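Local structure of pilin (Clostridioides difficile, 6T8S) at residues Ile40-Leu50 with Lys69-Leu79. The protein is the major pilin of type IV pili, the subunit that assembles into these surface fibres. Residues are numbered along the deposited sequence; the frame is centred on the assembly and turned at random.
Sequences IPVTPDGQTGL and KYKLIKVGNKL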
ATOM      1  N   ILE A  40      -8.483  13.741   3.264  1.00 30.96           N
ATOM      2  CA  ILE A  40      -7.660  12.523   3.026  1.00 32.17           C
ATOM      3  C   ILE A  40      -6.190  12.921   3.134  1.00 28.02           C
ATOM      4  O   ILE A  40      -5.774  13.879   2.489  1.00 27.53           O
ATOM      5  CB  ILE A  40      -8.043  11.964   1.636  1.00 35.85           C
ATOM      6  CG1 ILE A  40      -9.494  11.470   1.620  1.00 39.56           C
ATOM      7  CG2 ILE A  40      -7.089  10.890   1.172  1.00 39.86           C
ATOM      8  CD1 ILE A  40      -9.771  10.336   2.577  1.00 39.56           C
ATOM      9  N   PRO A  41      -5.358  12.225   3.948  1.00 26.62           N
ATOM     10  CA  PRO A  41      -3.930  12.513   4.016  1.00 25.05           C
ATOM     11  C   PRO A  41      -3.235  12.028   2.738  1.00 25.13           C
ATOM     12  O   PRO A  41      -3.376  10.872   2.403  1.00 24.05           O
ATOM     13  CB  PRO A  41      -3.414  11.704   5.209  1.00 26.53           C
ATOM     14  CG  PRO A  41      -4.395  10.553   5.297  1.00 25.14           C
ATOM     15  CD  PRO A  41      -5.729  11.114   4.835  1.00 26.37           C
ATOM     16  N   VAL A  42      -2.503  12.914   2.069  1.00 24.00           N
ATOM     17  CA  VAL A  42      -1.741  12.534   0.846  1.00 24.91           C
ATOM     18  C   VAL A  42      -0.299  12.993   0.997  1.00 22.77           C
ATOM     19  O   VAL A  42      -0.049  14.020   1.649  1.00 24.53           O
ATOM     20  CB  VAL A  42      -2.384  13.108  -0.424  1.00 25.16           C
ATOM     21  CG1 VAL A  42      -3.751  12.509  -0.673  1.00 25.38           C
ATOM     22  CG2 VAL A  42      -2.443  14.622  -0.375  1.00 28.08           C
ATOM     23  N   THR A  43       0.624  12.258   0.384  1.00 23.80           N
ATOM     24  CA  THR A  43       2.038  12.668   0.243  1.00 23.37           C
ATOM     25  C   THR A  43       2.044  13.914  -0.632  1.00 25.03           C
ATOM     26  O   THR A  43       1.344  13.957  -1.631  1.00 24.03           O
ATOM     27  CB  THR A  43       2.896  11.538  -0.338  1.00 22.99           C
ATOM     28  OG1 THR A  43       2.785  10.386   0.504  1.00 22.56           O
ATOM     29  CG2 THR A  43       4.357  11.912  -0.475  1.00 24.15           C
ATOM     30  N   PRO A  44       2.789  14.979  -0.272  1.00 25.95           N
ATOM     31  CA  PRO A  44       2.893  16.145  -1.146  1.00 27.96           C
ATOM     32  C   PRO A  44       3.369  15.747  -2.554  1.00 27.37           C
ATOM     33  O   PRO A  44       4.197  14.849  -2.676  1.00 25.51           O
ATOM     34  CB  PRO A  44       3.939  17.030  -0.465  1.00 29.11           C
ATOM     35  CG  PRO A  44       3.911  16.603   1.006  1.00 30.29           C
ATOM     36  CD  PRO A  44       3.541  15.132   0.981  1.00 27.73           C
ATOM     37  N   ASP A  45       2.835  16.424  -3.570  1.00 30.40           N
ATOM     38  CA  ASP A  45       3.231  16.247  -4.990  1.00 34.09           C
ATOM     39  C   ASP A  45       4.753  16.292  -5.084  1.00 30.80           C
ATOM     40  O   ASP A  45       5.358  17.217  -4.506  1.00 32.30           O
ATOM     41  CB  ASP A  45       2.659  17.341  -5.896  1.00 40.40           C
ATOM     42  CG  ASP A  45       1.194  17.185  -6.255  1.00 46.86           C
ATOM     43  OD1 ASP A  45       0.602  16.138  -5.916  1.00 50.99           O
ATOM     44  OD2 ASP A  45       0.656  18.114  -6.889  1.00 55.88           O
ATOM     45  N   GLY A  46       5.342  15.343  -5.804  1.00 29.35           N
ATOM     46  CA  GLY A  46       6.783  15.314  -6.105  1.00 29.38           C
ATOM     47  C   GLY A  46       7.611  14.675  -5.009  1.00 28.21           C
ATOM     48  O   GLY A  46       8.838  14.735  -5.117  1.00 29.79           O
ATOM     49  N   GLN A  47       6.976  14.075  -3.994  1.00 25.77           N
ATOM     50  CA  GLN A  47       7.677  13.463  -2.836  1.00 27.43           C
ATOM     51  C   GLN A  47       7.231  12.006  -2.664  1.00 23.47           C
ATOM     52  O   GLN A  47       6.198  11.607  -3.236  1.00 23.37           O
ATOM     53  CB  GLN A  47       7.385  14.233  -1.545  1.00 29.55           C
ATOM     54  CG  GLN A  47       7.800  15.696  -1.603  1.00 33.41           C
ATOM     55  CD  GLN A  47       7.572  16.427  -0.302  1.00 37.50           C
ATOM     56  OE1 GLN A  47       7.340  15.835   0.755  1.00 39.80           O
ATOM     57  NE2 GLN A  47       7.613  17.749  -0.378  1.00 40.11           N
ATOM     58  N   THR A  48       7.987  11.261  -1.869  1.00 24.08           N
ATOM     59  CA  THR A  48       7.624   9.906  -1.395  1.00 26.48           C
ATOM     60  C   THR A  48       7.503   9.961   0.135  1.00 27.05           C
ATOM     61  O   THR A  48       7.822  11.019   0.721  1.00 27.02           O
ATOM     62  CB  THR A  48       8.633   8.869  -1.906  1.00 29.09           C
ATOM     63  OG1 THR A  48       9.899   9.098  -1.291  1.00 28.41           O
ATOM     64  CG2 THR A  48       8.809   8.919  -3.407  1.00 31.02           C
ATOM     65  N   GLY A  49       7.037   8.873   0.751  1.00 25.74           N
ATOM     66  CA  GLY A  49       7.073   8.713   2.216  1.00 23.93           C
ATOM     67  C   GLY A  49       5.764   9.112   2.885  1.00 23.89           C
ATOM     68  O   GLY A  49       4.845   9.583   2.207  1.00 22.84           O
ATOM     69  N   LEU A  50       5.690   8.887   4.196  1.00 22.86           N
ATOM     70  CA  LEU A  50       4.442   8.970   4.998  1.00 22.92           C
ATOM     71  C   LEU A  50       4.550  10.081   6.047  1.00 24.63           C
ATOM     72  O   LEU A  50       3.758  10.066   7.008  1.00 23.17           O
ATOM     73  CB  LEU A  50       4.239   7.606   5.666  1.00 22.69           C
ATOM     74  CG  LEU A  50       4.064   6.443   4.696  1.00 22.60           C
ATOM     75  CD1 LEU A  50       3.982   5.118   5.433  1.00 23.74           C
ATOM     76  CD2 LEU A  50       2.842   6.658   3.818  1.00 22.28           C
ATOM     77  N   LYS A  69       9.339   1.958  -1.734  1.00 23.52           N
ATOM     78  CA  LYS A  69       9.020   3.003  -0.728  1.00 24.37           C
ATOM     79  C   LYS A  69       7.504   3.197  -0.664  1.00 23.54           C
ATOM     80  O   LYS A  69       6.818   3.047  -1.688  1.00 22.29           O
ATOM     81  CB  LYS A  69       9.683   4.332  -1.091  1.00 28.25           C
ATOM     82  CG  LYS A  69      11.173   4.411  -0.791  1.00 34.44           C
ATOM     83  CD  LYS A  69      11.783   5.725  -1.225  1.00 39.23           C
ATOM     84  CE  LYS A  69      13.284   5.644  -1.400  1.00 45.00           C
ATOM     85  NZ  LYS A  69      13.865   6.987  -1.630  1.00 48.55           N
ATOM     86  N   TYR A  70       6.990   3.560   0.506  1.00 22.32           N
ATOM     87  CA  TYR A  70       5.553   3.852   0.692  1.00 21.71           C
ATOM     88  C   TYR A  70       5.291   5.318   0.329  1.00 21.19           C
ATOM     89  O   TYR A  70       6.156   6.179   0.596  1.00 22.69           O
ATOM     90  CB  TYR A  70       5.130   3.606   2.143  1.00 21.81           C
ATOM     91  CG  TYR A  70       5.150   2.173   2.615  1.00 20.93           C
ATOM     92  CD1 TYR A  70       4.338   1.216   2.031  1.00 20.46           C
ATOM     93  CD2 TYR A  70       5.919   1.784   3.703  1.00 21.63           C
ATOM     94  CE1 TYR A  70       4.319  -0.095   2.481  1.00 20.40           C
ATOM     95  CE2 TYR A  70       5.907   0.479   4.172  1.00 21.14           C
ATOM     96  CZ  TYR A  70       5.099  -0.466   3.565  1.00 20.56           C
ATOM     97  OH  TYR A  70       5.064  -1.759   4.006  1.00 21.63           O
ATOM     98  N   LYS A  71       4.105   5.598  -0.206  1.00 20.77           N
ATOM     99  CA  LYS A  71       3.527   6.969  -0.226  1.00 21.58           C
ATOM    100  C   LYS A  71       2.002   6.862  -0.254  1.00 19.60           C
ATOM    101  O   LYS A  71       1.488   5.752  -0.476  1.00 20.26           O
ATOM    102  CB  LYS A  71       4.122   7.798  -1.376  1.00 23.24           C
ATOM    103  CG  LYS A  71       3.674   7.449  -2.779  1.00 25.41           C
ATOM    104  CD  LYS A  71       4.227   8.444  -3.836  1.00 25.10           C
ATOM    105  CE  LYS A  71       3.428   9.728  -3.948  1.00 25.50           C
ATOM    106  NZ  LYS A  71       4.002  10.707  -4.911  1.00 25.96           N
ATOM    107  N   LEU A  72       1.319   7.975  -0.003  1.00 19.81           N
ATOM    108  CA  LEU A  72      -0.156   8.054   0.024  1.00 20.58           C
ATOM    109  C   LEU A  72      -0.618   8.885  -1.171  1.00 20.84           C
ATOM    110  O   LEU A  72      -0.083  10.003  -1.339  1.00 20.95           O
ATOM    111  CB  LEU A  72      -0.604   8.705   1.335  1.00 22.03           C
ATOM    112  CG  LEU A  72      -0.348   7.883   2.596  1.00 22.96           C
ATOM    113  CD1 LEU A  72      -0.700   8.688   3.831  1.00 23.34           C
ATOM    114  CD2 LEU A  72      -1.136   6.594   2.569  1.00 23.77           C
ATOM    115  N   ILE A  73      -1.554   8.341  -1.946  1.00 21.64           N
ATOM    116  CA  ILE A  73      -2.154   9.011  -3.129  1.00 23.34           C
ATOM    117  C   ILE A  73      -3.679   8.948  -3.039  1.00 26.26           C
ATOM    118  O   ILE A  73      -4.247   8.015  -2.418  1.00 24.68           O
ATOM    119  CB  ILE A  73      -1.627   8.420  -4.449  1.00 22.53           C
ATOM    120  CG1 ILE A  73      -2.096   6.980  -4.669  1.00 21.82           C
ATOM    121  CG2 ILE A  73      -0.108   8.583  -4.523  1.00 23.58           C
ATOM    122  CD1 ILE A  73      -1.713   6.392  -6.015  1.00 22.02           C
ATOM    123  N   LYS A  74      -4.326   9.900  -3.695  1.00 27.06           N
ATOM    124  CA  LYS A  74      -5.793   9.891  -3.859  1.00 31.10           C
ATOM    125  C   LYS A  74      -6.079   9.362  -5.264  1.00 32.33           C
ATOM    126  O   LYS A  74      -5.437   9.839  -6.227  1.00 33.37           O
ATOM    127  CB  LYS A  74      -6.345  11.287  -3.565  1.00 36.03           C
ATOM    128  CG  LYS A  74      -7.856  11.400  -3.678  1.00 42.21           C
ATOM    129  CD  LYS A  74      -8.427  12.583  -2.937  1.00 46.24           C
ATOM    130  CE  LYS A  74      -9.666  13.145  -3.603  1.00 49.98           C
ATOM    131  NZ  LYS A  74      -9.994  14.493  -3.080  1.00 52.96           N
ATOM    132  N   VAL A  75      -6.939   8.357  -5.361  1.00 31.15           N
ATOM    133  CA  VAL A  75      -7.419   7.777  -6.648  1.00 32.01           C
ATOM    134  C   VAL A  75      -8.942   7.914  -6.645  1.00 32.53           C
ATOM    135  O   VAL A  75      -9.583   7.212  -5.869  1.00 30.68           O
ATOM    136  CB  VAL A  75      -6.960   6.322  -6.830  1.00 31.61           C
ATOM    137  CG1 VAL A  75      -7.389   5.770  -8.183  1.00 32.40           C
ATOM    138  CG2 VAL A  75      -5.452   6.188  -6.662  1.00 31.89           C
ATOM    139  N   GLY A  76      -9.484   8.843  -7.438  1.00 38.39           N
ATOM    140  CA  GLY A  76     -10.894   9.264  -7.320  1.00 38.72           C
ATOM    141  C   GLY A  76     -11.208   9.719  -5.904  1.00 37.75           C
ATOM    142  O   GLY A  76     -10.581  10.688  -5.440  1.00 40.29           O
ATOM    143  N   ASN A  77     -12.126   9.028  -5.228  1.00 38.88           N
ATOM    144  CA  ASN A  77     -12.584   9.347  -3.850  1.00 42.53           C
ATOM    145  C   ASN A  77     -11.793   8.523  -2.820  1.00 39.94           C
ATOM    146  O   ASN A  77     -12.016   8.735  -1.615  1.00 42.59           O
ATOM    147  CB  ASN A  77     -14.091   9.102  -3.693  1.00 48.48           C
ATOM    148  CG  ASN A  77     -14.512   7.692  -4.068  1.00 54.31           C
ATOM    149  OD1 ASN A  77     -14.044   7.141  -5.065  1.00 61.67           O
ATOM    150  ND2 ASN A  77     -15.389   7.093  -3.276  1.00 60.26           N
ATOM    151  N   LYS A  78     -10.893   7.633  -3.260  1.00 34.39           N
ATOM    152  CA  LYS A  78     -10.220   6.641  -2.376  1.00 30.99           C
ATOM    153  C   LYS A  78      -8.835   7.133  -1.950  1.00 27.31           C
ATOM    154  O   LYS A  78      -8.125   7.730  -2.780  1.00 29.18           O
ATOM    155  CB  LYS A  78     -10.121   5.297  -3.099  1.00 32.01           C
ATOM    156  CG  LYS A  78     -11.466   4.633  -3.369  1.00 34.31           C
ATOM    157  CD  LYS A  78     -11.328   3.308  -4.064  1.00 37.91           C
ATOM    158  CE  LYS A  78     -12.648   2.702  -4.496  1.00 41.27           C
ATOM    159  NZ  LYS A  78     -13.374   3.609  -5.415  1.00 45.10           N
ATOM    160  N   LEU A  79      -8.452   6.839  -0.705  1.00 26.01           N
ATOM    161  CA  LEU A  79      -7.043   6.902  -0.240  1.00 23.81           C
ATOM    162  C   LEU A  79      -6.370   5.567  -0.535  1.00 23.49           C
ATOM    163  O   LEU A  79      -6.926   4.521  -0.148  1.00 22.55           O
ATOM    164  CB  LEU A  79      -6.961   7.193   1.260  1.00 25.48           C
ATOM    165  CG  LEU A  79      -5.536   7.233   1.806  1.00 24.44           C
ATOM    166  CD1 LEU A  79      -4.740   8.349   1.151  1.00 26.03           C
ATOM    167  CD2 LEU A  79      -5.525   7.387   3.316  1.00 26.78           C
TER
HETATM  168  O   HOH W   1       0.151  11.889  -3.215  1.00 26.10           O
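Thr43 and Leu72 show how a loop without regular structure can line the edge of a sheet by borrowing a side chain. Thr43 N donates to Leu72 O over 2.9 Å, tilted 29° from the carbonyl plane, while Leu72 N meets Thr43 OG1, also at 2.9 Å and almost perfectly straight (179°). The hydroxyl thus takes the place a backbone carbonyl would hold in a regular strand pair. Its torsion (chi1 -57°) sets OG1 between Leu72 N and Gly49 O, where it accepts from the first and donates to the second at 2.8 Å, tying the two limbs of the loop together. A water bridges the same pair by donating to Thr43 O and Leu72 O.

Further along, Gly49 N donates to Tyr70 O in the carbonyl plane, although the bond is clearly bent. The Lys71 chain turns at chi3, lays CE alongside the loop and brings NZ end-on to Gln47 O at 2.9 Å, the carbonyl of the last residue of the type II turn Pro44-Gln47.

Apolar contacts lie in two clusters. Leu50 crosses Leu72 at about a right angle, CD2 against CG at 3.6 Å, while its CD1 rests on Tyr70 CB; the tyrosine hydroxyl itself bonds Asp22 of helix 9-37. At the other end Ile40 CG2 presses on Leu79 CD1 at a tight 3.5 Å, and the Pro41 ring lies against Leu79 CD2. Leu79 touches Ala30 and Leu50 touches Val26 of that helix.

Strand 70-75 pairs with strand 78-83; the loop covers much of its other edge, with Asp62 also bonding Tyr70's backbone. The chemistry implies a junction where one threonine hydroxyl does double duty beside backbone and lysine bonds, while Leu50, Leu72 and Leu79 pack between loop, helix 9-37 and strand 128-138.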